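Type III pantothenate kinase (Campylobacter jejuni, PDB 2NRH) probably phosphorylates pantothenate with ATP, the first step of coenzyme A biosynthesis, as a homodimeric kinase of the actin-like ATPase superfamily that needs a monovalent cation. Local coordinates at residues Q36-N44 and N56-F64; I84-G93 and K169-G178. The protein carries 2 engineered substitutions. All blocks are in the same frame, centred on the assembly; numbering follows the deposited sequence.

Interaction 1 of 2, residues Q36-N44 and N56-F64; sequences QKIFYINVN and NFINLEPYF. Engineered in segment 56-64: Asn56 (natural residue Lys).
The last two strands of the N-terminal actin-like sheet, 38-42 and 57-59, pair in parallel here as the two ends of a beta-alpha-beta unit whose helix is 48-53. Four backbone bonds zip them together: Ile38 N to Asn56 O, Ile58 N to Ile38 O, Tyr40 N to Ile58 O, and Leu60 N to Tyr40 O, the last 2.7 Å long. On the sheet face that carries Ile38, Tyr40 and Phe57, the Phe57 ring lies under Ile38, whose CB stands 3.9 Å from the ring centroid and almost on the normal, while CD1 reaches the rim at CZ. Phe57 also turns an edge toward the face of Tyr40 in an offset edge-to-face pair, planes at 63°, and Leu51 of the crossover helix touches the side chains of both. Tyr40 CG sits between its own backbone N and carbonyl carbon (chi1 77°), which swings the ring across the neighbouring strand until Asn59 CA lies over one face, 3.8 Å from the centroid; the Asn59 amide stacks only 15° from the ring plane. On the other face Phe39 CD1 packs against Ile58 CG2 and Leu60 CD2. Asn56, an engineered residue, adds a weak bond from ND2 to Gln36 O. Where the strands end, Asn59 OD1 accepts from Glu61 N at 3.0 Å in an Asx turn, and a water bonded to Asn42 N lies 2.7 Å from Glu61 OE1.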
ATOM      1  N   GLN B  36      22.777  33.703   8.475  1.00 70.50           N
ATOM      2  CA  GLN B  36      21.787  33.712   9.583  1.00 70.77           C
ATOM      3  C   GLN B  36      21.451  32.344  10.167  1.00 70.09           C
ATOM      4  O   GLN B  36      21.502  31.333   9.469  1.00 70.27           O
ATOM      5  CB  GLN B  36      20.484  34.480   9.247  1.00 70.84           C
ATOM      6  CG  GLN B  36      19.423  33.736   8.376  1.00 72.16           C
ATOM      7  CD  GLN B  36      17.940  34.137   8.701  1.00 71.39           C
ATOM      8  OE1 GLN B  36      17.453  33.981   9.831  1.00 68.18           O
ATOM      9  NE2 GLN B  36      17.232  34.610   7.683  1.00 71.93           N
ATOM     10  N   LYS B  37      21.122  32.339  11.461  1.00 69.32           N
ATOM     11  CA  LYS B  37      20.623  31.158  12.169  1.00 69.13           C
ATOM     12  C   LYS B  37      19.561  30.408  11.359  1.00 67.30           C
ATOM     13  O   LYS B  37      18.594  31.012  10.839  1.00 67.66           O
ATOM     14  CB  LYS B  37      20.008  31.556  13.527  1.00 69.74           C
ATOM     15  CG  LYS B  37      20.902  31.292  14.717  1.00 71.59           C
ATOM     16  CD  LYS B  37      20.266  31.753  16.017  1.00 71.06           C
ATOM     17  CE  LYS B  37      21.320  31.831  17.151  1.00 75.39           C
ATOM     18  NZ  LYS B  37      22.317  32.975  17.063  1.00 75.09           N
ATOM     19  N   ILE B  38      19.766  29.098  11.254  1.00 64.35           N
ATOM     20  CA  ILE B  38      18.739  28.211  10.776  1.00 61.61           C
ATOM     21  C   ILE B  38      18.412  27.153  11.837  1.00 59.86           C
ATOM     22  O   ILE B  38      19.262  26.344  12.193  1.00 58.85           O
ATOM     23  CB  ILE B  38      19.138  27.526   9.438  1.00 61.83           C
ATOM     24  CG1 ILE B  38      19.393  28.583   8.346  1.00 62.62           C
ATOM     25  CG2 ILE B  38      18.043  26.548   9.029  1.00 58.85           C
ATOM     26  CD1 ILE B  38      20.029  28.065   6.990  1.00 61.25           C
ATOM     27  N   PHE B  39      17.170  27.164  12.310  1.00 57.79           N
ATOM     28  CA  PHE B  39      16.624  26.102  13.169  1.00 56.56           C
ATOM     29  C   PHE B  39      16.172  24.903  12.368  1.00 55.72           C
ATOM     30  O   PHE B  39      15.569  25.051  11.321  1.00 56.99           O
ATOM     31  CB  PHE B  39      15.493  26.678  13.999  1.00 56.61           C
ATOM     32  CG  PHE B  39      15.947  27.846  14.837  1.00 59.17           C
ATOM     33  CD1 PHE B  39      16.614  27.623  16.070  1.00 59.06           C
ATOM     34  CD2 PHE B  39      15.802  29.156  14.376  1.00 58.10           C
ATOM     35  CE1 PHE B  39      17.082  28.696  16.867  1.00 59.49           C
ATOM     36  CE2 PHE B  39      16.268  30.239  15.174  1.00 60.32           C
ATOM     37  CZ  PHE B  39      16.904  29.990  16.428  1.00 59.24           C
ATOM     38  N   TYR B  40      16.497  23.698  12.808  1.00 54.38           N
ATOM     39  CA  TYR B  40      16.173  22.575  11.977  1.00 53.04           C
ATOM     40  C   TYR B  40      15.712  21.354  12.754  1.00 52.85           C
ATOM     41  O   TYR B  40      15.988  21.235  13.945  1.00 53.44           O
ATOM     42  CB  TYR B  40      17.353  22.250  11.058  1.00 51.57           C
ATOM     43  CG  TYR B  40      18.489  21.520  11.707  1.00 52.03           C
ATOM     44  CD1 TYR B  40      18.549  20.131  11.664  1.00 52.54           C
ATOM     45  CD2 TYR B  40      19.531  22.213  12.369  1.00 51.85           C
ATOM     46  CE1 TYR B  40      19.611  19.420  12.258  1.00 50.75           C
ATOM     47  CE2 TYR B  40      20.600  21.514  12.964  1.00 50.63           C
ATOM     48  CZ  TYR B  40      20.637  20.120  12.901  1.00 52.08           C
ATOM     49  OH  TYR B  40      21.665  19.408  13.480  1.00 47.50           O
ATOM     50  N   ILE B  41      15.001  20.467  12.056  1.00 51.44           N
ATOM     51  CA  ILE B  41      14.911  19.022  12.376  1.00 48.29           C
ATOM     52  C   ILE B  41      15.354  18.192  11.129  1.00 47.47           C
ATOM     53  O   ILE B  41      15.264  18.630   9.972  1.00 46.29           O
ATOM     54  CB  ILE B  41      13.518  18.633  12.803  1.00 48.03           C
ATOM     55  CG1 ILE B  41      12.527  18.769  11.635  1.00 46.94           C
ATOM     56  CG2 ILE B  41      13.071  19.459  14.035  1.00 47.12           C
ATOM     57  CD1 ILE B  41      11.129  18.377  11.996  1.00 45.92           C
ATOM     58  N   ASN B  42      15.831  16.982  11.365  1.00 47.09           N
ATOM     59  CA  ASN B  42      16.416  16.177  10.291  1.00 46.15           C
ATOM     60  C   ASN B  42      16.170  14.687  10.537  1.00 44.61           C
ATOM     61  O   ASN B  42      16.380  14.218  11.640  1.00 42.20           O
ATOM     62  CB  ASN B  42      17.926  16.492  10.177  1.00 45.99           C
ATOM     63  CG  ASN B  42      18.646  15.497   9.309  1.00 46.97           C
ATOM     64  OD1 ASN B  42      18.281  15.302   8.144  1.00 47.57           O
ATOM     65  ND2 ASN B  42      19.679  14.860   9.860  1.00 45.26           N
ATOM     66  N   VAL B  43      15.692  13.976   9.509  1.00 44.77           N
ATOM     67  CA  VAL B  43      15.564  12.508   9.544  1.00 44.94           C
ATOM     68  C   VAL B  43      16.585  11.865   8.613  1.00 45.58           C
ATOM     69  O   VAL B  43      16.706  10.680   8.543  1.00 46.16           O
ATOM     70  CB  VAL B  43      14.105  11.975   9.167  1.00 45.41           C
ATOM     71  CG1 VAL B  43      13.077  12.484  10.153  1.00 41.90           C
ATOM     72  CG2 VAL B  43      13.733  12.286   7.694  1.00 44.30           C
ATOM     73  N   ASN B  44      17.325  12.670   7.896  1.00 46.54           N
ATOM     74  CA  ASN B  44      18.297  12.143   6.993  1.00 48.54           C
ATOM     75  C   ASN B  44      19.612  11.729   7.737  1.00 49.73           C
ATOM     76  O   ASN B  44      20.397  12.568   8.212  1.00 48.64           O
ATOM     77  CB  ASN B  44      18.555  13.182   5.891  1.00 47.30           C
ATOM     78  CG  ASN B  44      19.350  12.631   4.756  1.00 47.11           C
ATOM     79  OD1 ASN B  44      20.269  11.817   4.955  1.00 48.36           O
ATOM     80  ND2 ASN B  44      19.023  13.067   3.534  1.00 43.91           N
ATOM     81  N   ASN B  56      25.832  27.743  11.877  1.00 65.81           N
ATOM     82  CA  ASN B  56      24.591  28.488  11.832  1.00 65.53           C
ATOM     83  C   ASN B  56      23.353  27.594  11.933  1.00 64.21           C
ATOM     84  O   ASN B  56      22.236  28.093  12.067  1.00 64.69           O
ATOM     85  CB  ASN B  56      24.528  29.400  10.593  1.00 65.95           C
ATOM     86  CG  ASN B  56      24.495  28.614   9.282  1.00 68.55           C
ATOM     87  OD1 ASN B  56      25.271  27.679   9.103  1.00 75.27           O
ATOM     88  ND2 ASN B  56      23.618  29.002   8.356  1.00 68.68           N
ATOM     89  N   PHE B  57      23.551  26.279  11.875  1.00 62.41           N
ATOM     90  CA  PHE B  57      22.445  25.340  11.951  1.00 61.01           C
ATOM     91  C   PHE B  57      22.211  24.754  13.380  1.00 59.57           C
ATOM     92  O   PHE B  57      23.126  24.211  14.016  1.00 58.18           O
ATOM     93  CB  PHE B  57      22.646  24.209  10.947  1.00 61.85           C
ATOM     94  CG  PHE B  57      22.013  24.441   9.605  1.00 62.33           C
ATOM     95  CD1 PHE B  57      22.685  25.147   8.612  1.00 63.16           C
ATOM     96  CD2 PHE B  57      20.773  23.886   9.309  1.00 61.27           C
ATOM     97  CE1 PHE B  57      22.112  25.313   7.333  1.00 65.52           C
ATOM     98  CE2 PHE B  57      20.187  24.049   8.037  1.00 63.75           C
ATOM     99  CZ  PHE B  57      20.844  24.755   7.050  1.00 64.17           C
ATOM    100  N   ILE B  58      20.965  24.860  13.839  1.00 57.58           N
ATOM    101  CA  ILE B  58      20.623  24.682  15.234  1.00 56.87           C
ATOM    102  C   ILE B  58      19.459  23.690  15.409  1.00 55.93           C
ATOM    103  O   ILE B  58      18.316  23.964  15.024  1.00 56.81           O
ATOM    104  CB  ILE B  58      20.320  26.049  15.864  1.00 57.33           C
ATOM    105  CG1 ILE B  58      21.651  26.793  16.005  1.00 58.19           C
ATOM    106  CG2 ILE B  58      19.565  25.877  17.211  1.00 55.48           C
ATOM    107  CD1 ILE B  58      21.510  28.216  16.037  1.00 62.20           C
ATOM    108  N   ASN B  59      19.786  22.536  15.977  1.00 54.38           N
ATOM    109  CA  ASN B  59      18.929  21.354  15.978  1.00 53.77           C
ATOM    110  C   ASN B  59      17.840  21.514  17.037  1.00 54.14           C
ATOM    111  O   ASN B  59      18.133  21.777  18.219  1.00 53.35           O
ATOM    112  CB  ASN B  59      19.790  20.108  16.200  1.00 52.70           C
ATOM    113  CG  ASN B  59      19.038  18.800  15.985  1.00 52.17           C
ATOM    114  OD1 ASN B  59      17.858  18.757  15.667  1.00 48.72           O
ATOM    115  ND2 ASN B  59      19.734  17.717  16.218  1.00 51.39           N
ATOM    116  N   LEU B  60      16.587  21.439  16.599  1.00 53.43           N
ATOM    117  CA  LEU B  60      15.498  21.595  17.523  1.00 53.33           C
ATOM    118  C   LEU B  60      15.097  20.285  18.171  1.00 53.73           C
ATOM    119  O   LEU B  60      14.307  20.278  19.142  1.00 52.54           O
ATOM    120  CB  LEU B  60      14.280  22.213  16.844  1.00 53.11           C
ATOM    121  CG  LEU B  60      14.196  23.690  16.456  1.00 52.70           C
ATOM    122  CD1 LEU B  60      12.719  24.024  16.229  1.00 50.01           C
ATOM    123  CD2 LEU B  60      14.844  24.687  17.450  1.00 49.23           C
ATOM    124  N   GLU B  61      15.570  19.172  17.599  1.00 53.78           N
ATOM    125  CA  GLU B  61      15.126  17.854  18.080  1.00 54.31           C
ATOM    126  C   GLU B  61      15.206  17.670  19.603  1.00 54.91           C
ATOM    127  O   GLU B  61      14.260  17.159  20.190  1.00 54.82           O
ATOM    128  CB  GLU B  61      15.863  16.717  17.374  1.00 54.27           C
ATOM    129  CG  GLU B  61      15.563  15.325  17.901  1.00 53.16           C
ATOM    130  CD  GLU B  61      15.900  14.253  16.838  1.00 55.13           C
ATOM    131  OE1 GLU B  61      16.497  14.638  15.814  1.00 52.24           O
ATOM    132  OE2 GLU B  61      15.610  13.044  17.034  1.00 55.77           O
ATOM    133  N   PRO B  62      16.344  18.069  20.239  1.00 56.04           N
ATOM    134  CA  PRO B  62      16.482  17.879  21.707  1.00 56.40           C
ATOM    135  C   PRO B  62      15.442  18.601  22.550  1.00 57.17           C
ATOM    136  O   PRO B  62      15.247  18.215  23.697  1.00 58.98           O
ATOM    137  CB  PRO B  62      17.903  18.422  22.018  1.00 56.17           C
ATOM    138  CG  PRO B  62      18.657  18.306  20.633  1.00 56.73           C
ATOM    139  CD  PRO B  62      17.568  18.667  19.645  1.00 56.01           C
ATOM    140  N   TYR B  63      14.775  19.613  22.002  1.00 56.75           N
ATOM    141  CA  TYR B  63      13.788  20.404  22.744  1.00 57.89           C
ATOM    142  C   TYR B  63      12.382  19.811  22.745  1.00 58.60           C
ATOM    143  O   TYR B  63      11.514  20.220  23.542  1.00 58.37           O
ATOM    144  CB  TYR B  63      13.771  21.846  22.231  1.00 58.48           C
ATOM    145  CG  TYR B  63      15.105  22.524  22.414  1.00 61.66           C
ATOM    146  CD1 TYR B  63      15.401  23.187  23.606  1.00 62.50           C
ATOM    147  CD2 TYR B  63      16.102  22.470  21.418  1.00 61.39           C
ATOM    148  CE1 TYR B  63      16.608  23.802  23.800  1.00 62.15           C
ATOM    149  CE2 TYR B  63      17.333  23.073  21.609  1.00 60.69           C
ATOM    150  CZ  TYR B  63      17.570  23.749  22.812  1.00 63.48           C
ATOM    151  OH  TYR B  63      18.788  24.371  23.063  1.00 66.04           O
ATOM    152  N   PHE B  64      12.156  18.833  21.862  1.00 59.22           N
ATOM    153  CA  PHE B  64      10.830  18.235  21.721  1.00 59.08           C
ATOM    154  C   PHE B  64      10.546  17.278  22.859  1.00 59.52           C
ATOM    155  O   PHE B  64      11.129  16.206  22.905  1.00 60.82           O
ATOM    156  CB  PHE B  64      10.702  17.507  20.363  1.00 59.19           C
ATOM    157  CG  PHE B  64      10.248  18.409  19.225  1.00 57.15           C
ATOM    158  CD1 PHE B  64       8.895  18.648  19.004  1.00 55.07           C
ATOM    159  CD2 PHE B  64      11.171  19.022  18.414  1.00 56.11           C
ATOM    160  CE1 PHE B  64       8.494  19.479  18.003  1.00 55.35           C
ATOM    161  CE2 PHE B  64      10.781  19.881  17.411  1.00 54.04           C
ATOM    162  CZ  PHE B  64       9.444  20.102  17.192  1.00 55.95           C
TER
HETATM  163  O   HOH W   1      16.877  16.618  13.999  1.00 47.93           O

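Interaction 2 of 2, residues I84-G93 and K169-G178; sequences IEDGVVVDAG and KKLYFTGGDG. With SO4 (sulfate ion), chain E.
Ala92 O takes a 2.8 Å hydrogen bond from Asp177 N, N-H...O angle 161°, just where strand 87-92 ends and the chain after strand 171-174 turns into helix 178-182. Behind it the two strands run parallel in the central sheet of the second actin-like domain, joined by backbone bonds from Val88 N to Lys170 O through to Ala92 N to Thr174 O. Val90 and Phe173 lie side by side: with CG1 anti to the backbone N (chi1 -171°), that methyl comes 3.5 Å from Phe173 CE1, and CG2 stands over the ring face. Leu171 CD2 reaches both Val88 and Val90. On the reverse face Ile84 covers Tyr172, its CG1 3.9 Å from the ring centroid and nearly on the normal, while Gly87 CA meets the Tyr172 ring near its plane. Asp91, a probable potassium ligand, rests OD1 3.5 Å from Gly175 CA and 3.6 Å from Thr174 CG2, and Thr174 OG1 bonds to Asp191 O. Beyond the strands Gly176 N donates to sulfate O1 at 2.7 Å, and a water bridges Gly93 O to Asp177 OD2. The sulfate probably came from the crystallisation liquor, but an anion held by a backbone N-H of the glycine-rich turn 175-178, near Gly93 and the predicted ATP-site residue Ser94, is consistent with a phosphate-binding place.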
ATOM      1  N   ILE B  84      -0.886  19.420  18.469  1.00 56.23           N
ATOM      2  CA  ILE B  84      -2.172  18.712  18.560  1.00 56.71           C
ATOM      3  C   ILE B  84      -2.337  18.020  19.914  1.00 57.37           C
ATOM      4  O   ILE B  84      -1.448  17.322  20.377  1.00 56.70           O
ATOM      5  CB  ILE B  84      -2.373  17.780  17.283  1.00 56.23           C
ATOM      6  CG1 ILE B  84      -2.687  18.698  16.083  1.00 56.70           C
ATOM      7  CG2 ILE B  84      -3.508  16.759  17.446  1.00 53.82           C
ATOM      8  CD1 ILE B  84      -1.900  18.440  14.899  1.00 56.03           C
ATOM      9  N   GLU B  85      -3.480  18.273  20.547  1.00 59.10           N
ATOM     10  CA  GLU B  85      -3.833  17.746  21.870  1.00 60.94           C
ATOM     11  C   GLU B  85      -4.575  16.451  21.735  1.00 59.05           C
ATOM     12  O   GLU B  85      -4.393  15.555  22.526  1.00 59.16           O
ATOM     13  CB  GLU B  85      -4.710  18.762  22.637  1.00 60.86           C
ATOM     14  CG  GLU B  85      -3.907  19.966  23.337  1.00 65.88           C
ATOM     15  CD  GLU B  85      -4.758  21.285  23.561  1.00 66.51           C
ATOM     16  OE1 GLU B  85      -6.040  21.279  23.562  1.00 70.68           O
ATOM     17  OE2 GLU B  85      -4.113  22.349  23.707  1.00 73.50           O
ATOM     18  N   ASP B  86      -5.458  16.385  20.754  1.00 59.47           N
ATOM     19  CA  ASP B  86      -6.295  15.220  20.490  1.00 60.49           C
ATOM     20  C   ASP B  86      -6.504  15.238  19.012  1.00 60.15           C
ATOM     21  O   ASP B  86      -6.760  16.322  18.460  1.00 60.64           O
ATOM     22  CB  ASP B  86      -7.678  15.348  21.130  1.00 60.93           C
ATOM     23  CG  ASP B  86      -7.601  15.441  22.619  1.00 64.32           C
ATOM     24  OD1 ASP B  86      -7.465  14.364  23.247  1.00 65.83           O
ATOM     25  OD2 ASP B  86      -7.637  16.595  23.140  1.00 66.25           O
ATOM     26  N   GLY B  87      -6.396  14.063  18.389  1.00 58.64           N
ATOM     27  CA  GLY B  87      -6.597  13.940  16.966  1.00 58.68           C
ATOM     28  C   GLY B  87      -5.752  12.891  16.244  1.00 58.00           C
ATOM     29  O   GLY B  87      -4.878  12.227  16.832  1.00 57.84           O
ATOM     30  N   VAL B  88      -6.041  12.732  14.959  1.00 56.77           N
ATOM     31  CA  VAL B  88      -5.290  11.812  14.150  1.00 55.70           C
ATOM     32  C   VAL B  88      -4.531  12.682  13.191  1.00 55.04           C
ATOM     33  O   VAL B  88      -5.123  13.526  12.541  1.00 55.01           O
ATOM     34  CB  VAL B  88      -6.164  10.776  13.446  1.00 55.60           C
ATOM     35  CG1 VAL B  88      -5.321   9.979  12.411  1.00 53.86           C
ATOM     36  CG2 VAL B  88      -6.743   9.850  14.477  1.00 54.03           C
ATOM     37  N   VAL B  89      -3.199  12.497  13.189  1.00 54.17           N
ATOM     38  CA  VAL B  89      -2.267  13.189  12.293  1.00 51.41           C
ATOM     39  C   VAL B  89      -1.761  12.306  11.141  1.00 50.94           C
ATOM     40  O   VAL B  89      -1.230  11.253  11.355  1.00 50.10           O
ATOM     41  CB  VAL B  89      -1.119  13.829  13.047  1.00 50.52           C
ATOM     42  CG1 VAL B  89      -0.295  14.706  12.088  1.00 49.42           C
ATOM     43  CG2 VAL B  89      -1.648  14.684  14.184  1.00 50.51           C
ATOM     44  N   VAL B  90      -1.979  12.791   9.914  1.00 51.34           N
ATOM     45  CA  VAL B  90      -1.674  12.096   8.657  1.00 49.99           C
ATOM     46  C   VAL B  90      -0.754  13.000   7.871  1.00 50.68           C
ATOM     47  O   VAL B  90      -1.120  14.115   7.562  1.00 51.82           O
ATOM     48  CB  VAL B  90      -2.966  11.747   7.852  1.00 49.83           C
ATOM     49  CG1 VAL B  90      -2.648  10.813   6.613  1.00 49.35           C
ATOM     50  CG2 VAL B  90      -3.974  11.001   8.747  1.00 46.63           C
ATOM     51  N   ASP B  91       0.477  12.543   7.630  1.00 50.62           N
ATOM     52  CA  ASP B  91       1.429  13.231   6.764  1.00 51.35           C
ATOM     53  C   ASP B  91       1.560  12.362   5.513  1.00 51.01           C
ATOM     54  O   ASP B  91       2.130  11.237   5.526  1.00 50.65           O
ATOM     55  CB  ASP B  91       2.777  13.383   7.441  1.00 51.14           C
ATOM     56  CG  ASP B  91       3.728  14.296   6.682  1.00 57.30           C
ATOM     57  OD1 ASP B  91       3.347  14.862   5.633  1.00 60.25           O
ATOM     58  OD2 ASP B  91       4.896  14.477   7.159  1.00 64.29           O
ATOM     59  N   ALA B  92       1.019  12.900   4.433  1.00 50.80           N
ATOM     60  CA  ALA B  92       0.924  12.199   3.166  1.00 51.24           C
ATOM     61  C   ALA B  92       1.936  12.792   2.143  1.00 51.82           C
ATOM     62  O   ALA B  92       1.656  13.769   1.435  1.00 51.71           O
ATOM     63  CB  ALA B  92      -0.516  12.211   2.669  1.00 49.52           C
ATOM     64  N   GLY B  93       3.129  12.189   2.131  1.00 52.54           N
ATOM     65  CA  GLY B  93       4.179  12.489   1.145  1.00 52.41           C
ATOM     66  C   GLY B  93       4.669  11.182   0.542  1.00 52.47           C
ATOM     67  O   GLY B  93       3.865  10.349   0.106  1.00 52.46           O
ATOM     68  N   LYS B 169     -12.762  11.640  16.908  1.00 70.72           N
ATOM     69  CA  LYS B 169     -11.444  12.295  16.866  1.00 69.78           C
ATOM     70  C   LYS B 169     -11.315  13.158  15.614  1.00 68.99           C
ATOM     71  O   LYS B 169     -11.656  12.708  14.538  1.00 69.35           O
ATOM     72  CB  LYS B 169     -10.341  11.235  16.830  1.00 70.55           C
ATOM     73  CG  LYS B 169      -9.672  10.923  18.129  1.00 69.23           C
ATOM     74  CD  LYS B 169      -9.238   9.472  18.136  1.00 71.79           C
ATOM     75  CE  LYS B 169      -8.309   9.247  19.309  1.00 74.67           C
ATOM     76  NZ  LYS B 169      -7.494  10.527  19.489  1.00 76.48           N
ATOM     77  N   LYS B 170     -10.781  14.363  15.750  1.00 68.01           N
ATOM     78  CA  LYS B 170     -10.546  15.258  14.612  1.00 67.80           C
ATOM     79  C   LYS B 170      -9.338  14.755  13.840  1.00 66.45           C
ATOM     80  O   LYS B 170      -8.456  14.119  14.443  1.00 66.51           O
ATOM     81  CB  LYS B 170     -10.269  16.713  15.073  1.00 69.40           C
ATOM     82  CG  LYS B 170     -11.097  17.255  16.310  1.00 72.94           C
ATOM     83  CD  LYS B 170     -12.308  18.152  15.904  1.00 76.26           C
ATOM     84  CE  LYS B 170     -13.056  18.779  17.131  1.00 76.31           C
ATOM     85  NZ  LYS B 170     -12.705  20.217  17.443  1.00 79.44           N
ATOM     86  N   LEU B 171      -9.313  15.030  12.527  1.00 64.15           N
ATOM     87  CA  LEU B 171      -8.195  14.712  11.641  1.00 61.41           C
ATOM     88  C   LEU B 171      -7.456  15.946  11.243  1.00 60.35           C
ATOM     89  O   LEU B 171      -8.072  16.957  10.909  1.00 59.91           O
ATOM     90  CB  LEU B 171      -8.669  14.089  10.360  1.00 61.46           C
ATOM     91  CG  LEU B 171      -8.917  12.605  10.360  1.00 61.21           C
ATOM     92  CD1 LEU B 171      -9.889  12.280   9.245  1.00 62.92           C
ATOM     93  CD2 LEU B 171      -7.611  11.946  10.148  1.00 62.16           C
ATOM     94  N   TYR B 172      -6.126  15.858  11.278  1.00 57.94           N
ATOM     95  CA  TYR B 172      -5.297  16.879  10.726  1.00 56.28           C
ATOM     96  C   TYR B 172      -4.488  16.198   9.613  1.00 56.72           C
ATOM     97  O   TYR B 172      -4.140  14.999   9.741  1.00 57.07           O
ATOM     98  CB  TYR B 172      -4.438  17.471  11.827  1.00 56.07           C
ATOM     99  CG  TYR B 172      -5.270  18.024  12.990  1.00 56.33           C
ATOM    100  CD1 TYR B 172      -5.577  19.377  13.049  1.00 54.12           C
ATOM    101  CD2 TYR B 172      -5.771  17.186  13.992  1.00 55.18           C
ATOM    102  CE1 TYR B 172      -6.292  19.880  14.048  1.00 55.40           C
ATOM    103  CE2 TYR B 172      -6.516  17.681  15.013  1.00 54.63           C
ATOM    104  CZ  TYR B 172      -6.784  19.038  15.030  1.00 56.37           C
ATOM    105  OH  TYR B 172      -7.514  19.605  16.039  1.00 57.01           O
ATOM    106  N   PHE B 173      -4.253  16.942   8.525  1.00 54.30           N
ATOM    107  CA  PHE B 173      -3.622  16.415   7.340  1.00 53.97           C
ATOM    108  C   PHE B 173      -2.552  17.389   6.934  1.00 53.65           C
ATOM    109  O   PHE B 173      -2.712  18.593   7.147  1.00 52.65           O
ATOM    110  CB  PHE B 173      -4.610  16.284   6.160  1.00 53.79           C
ATOM    111  CG  PHE B 173      -5.326  14.979   6.105  1.00 52.57           C
ATOM    112  CD1 PHE B 173      -4.764  13.886   5.455  1.00 51.68           C
ATOM    113  CD2 PHE B 173      -6.572  14.841   6.690  1.00 51.16           C
ATOM    114  CE1 PHE B 173      -5.438  12.637   5.413  1.00 49.51           C
ATOM    115  CE2 PHE B 173      -7.237  13.633   6.646  1.00 51.52           C
ATOM    116  CZ  PHE B 173      -6.661  12.515   5.993  1.00 50.18           C
ATOM    117  N   THR B 174      -1.465  16.855   6.367  1.00 52.38           N
ATOM    118  CA  THR B 174      -0.337  17.688   5.895  1.00 52.64           C
ATOM    119  C   THR B 174       0.389  16.933   4.812  1.00 52.42           C
ATOM    120  O   THR B 174       0.043  15.781   4.514  1.00 51.15           O
ATOM    121  CB  THR B 174       0.648  18.174   7.071  1.00 53.05           C
ATOM    122  OG1 THR B 174       1.535  19.195   6.595  1.00 52.45           O
ATOM    123  CG2 THR B 174       1.449  17.037   7.707  1.00 53.59           C
ATOM    124  N   GLY B 175       1.350  17.583   4.179  1.00 53.13           N
ATOM    125  CA  GLY B 175       2.117  16.911   3.127  1.00 54.47           C
ATOM    126  C   GLY B 175       1.549  17.122   1.727  1.00 55.24           C
ATOM    127  O   GLY B 175       0.397  17.564   1.578  1.00 55.47           O
ATOM    128  N   GLY B 176       2.371  16.820   0.709  1.00 55.17           N
ATOM    129  CA  GLY B 176       2.023  17.012  -0.703  1.00 54.91           C
ATOM    130  C   GLY B 176       0.718  16.376  -1.099  1.00 55.37           C
ATOM    131  O   GLY B 176       0.055  16.879  -1.985  1.00 55.83           O
ATOM    132  N   ASP B 177       0.323  15.276  -0.447  1.00 55.50           N
ATOM    133  CA  ASP B 177      -0.929  14.584  -0.827  1.00 55.27           C
ATOM    134  C   ASP B 177      -2.001  14.737   0.219  1.00 54.11           C
ATOM    135  O   ASP B 177      -3.024  14.063   0.164  1.00 52.93           O
ATOM    136  CB  ASP B 177      -0.707  13.083  -1.123  1.00 55.10           C
ATOM    137  CG  ASP B 177       0.001  12.837  -2.463  1.00 57.47           C
ATOM    138  OD1 ASP B 177      -0.482  13.346  -3.504  1.00 61.60           O
ATOM    139  OD2 ASP B 177       1.020  12.109  -2.495  1.00 55.30           O
ATOM    140  N   GLY B 178      -1.759  15.613   1.179  1.00 54.19           N
ATOM    141  CA  GLY B 178      -2.651  15.719   2.345  1.00 54.92           C
ATOM    142  C   GLY B 178      -4.039  16.292   2.015  1.00 55.17           C
ATOM    143  O   GLY B 178      -5.060  15.740   2.485  1.00 54.33           O
TER
HETATM  144  S   SO4 E 219       5.777  16.208   0.909  1.00 91.28           S
HETATM  145  O1  SO4 E 219       4.659  16.019   1.811  1.00 89.59           O
HETATM  146  O2  SO4 E 219       5.288  16.148  -0.465  1.00 92.97           O
HETATM  147  O3  SO4 E 219       6.372  17.525   1.165  1.00 90.60           O
HETATM  148  O4  SO4 E 219       6.752  15.115   1.101  1.00 91.65           O
HETATM  149  O   HOH W   2       1.200  10.295  -0.544  1.00 48.03           O

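In the fold
From the N terminus, strands 4-8, 12-16 and 21-25 come first; the chain then returns to lay strand 38-42 beside 4-8. Interaction 1 closes the short crossover through helix 48-53 and leaves 57-59 at the edge of that sheet. Helix 75-81 follows, carrying the predicted catalytic Asp76, and leads to interaction 2, which opens at 84-93 and closes a far longer excursion through two strands and helices 115-125 and 146-165. The contacts therefore follow one another without crossing; the nearest atoms of interactions 1 and 2 are about 9 Å apart. Both sheets share the strand order 3-2-1-4-5; interaction 1 joins the fourth and fifth strands of the first sheet, interaction 2 the first and fourth of the second.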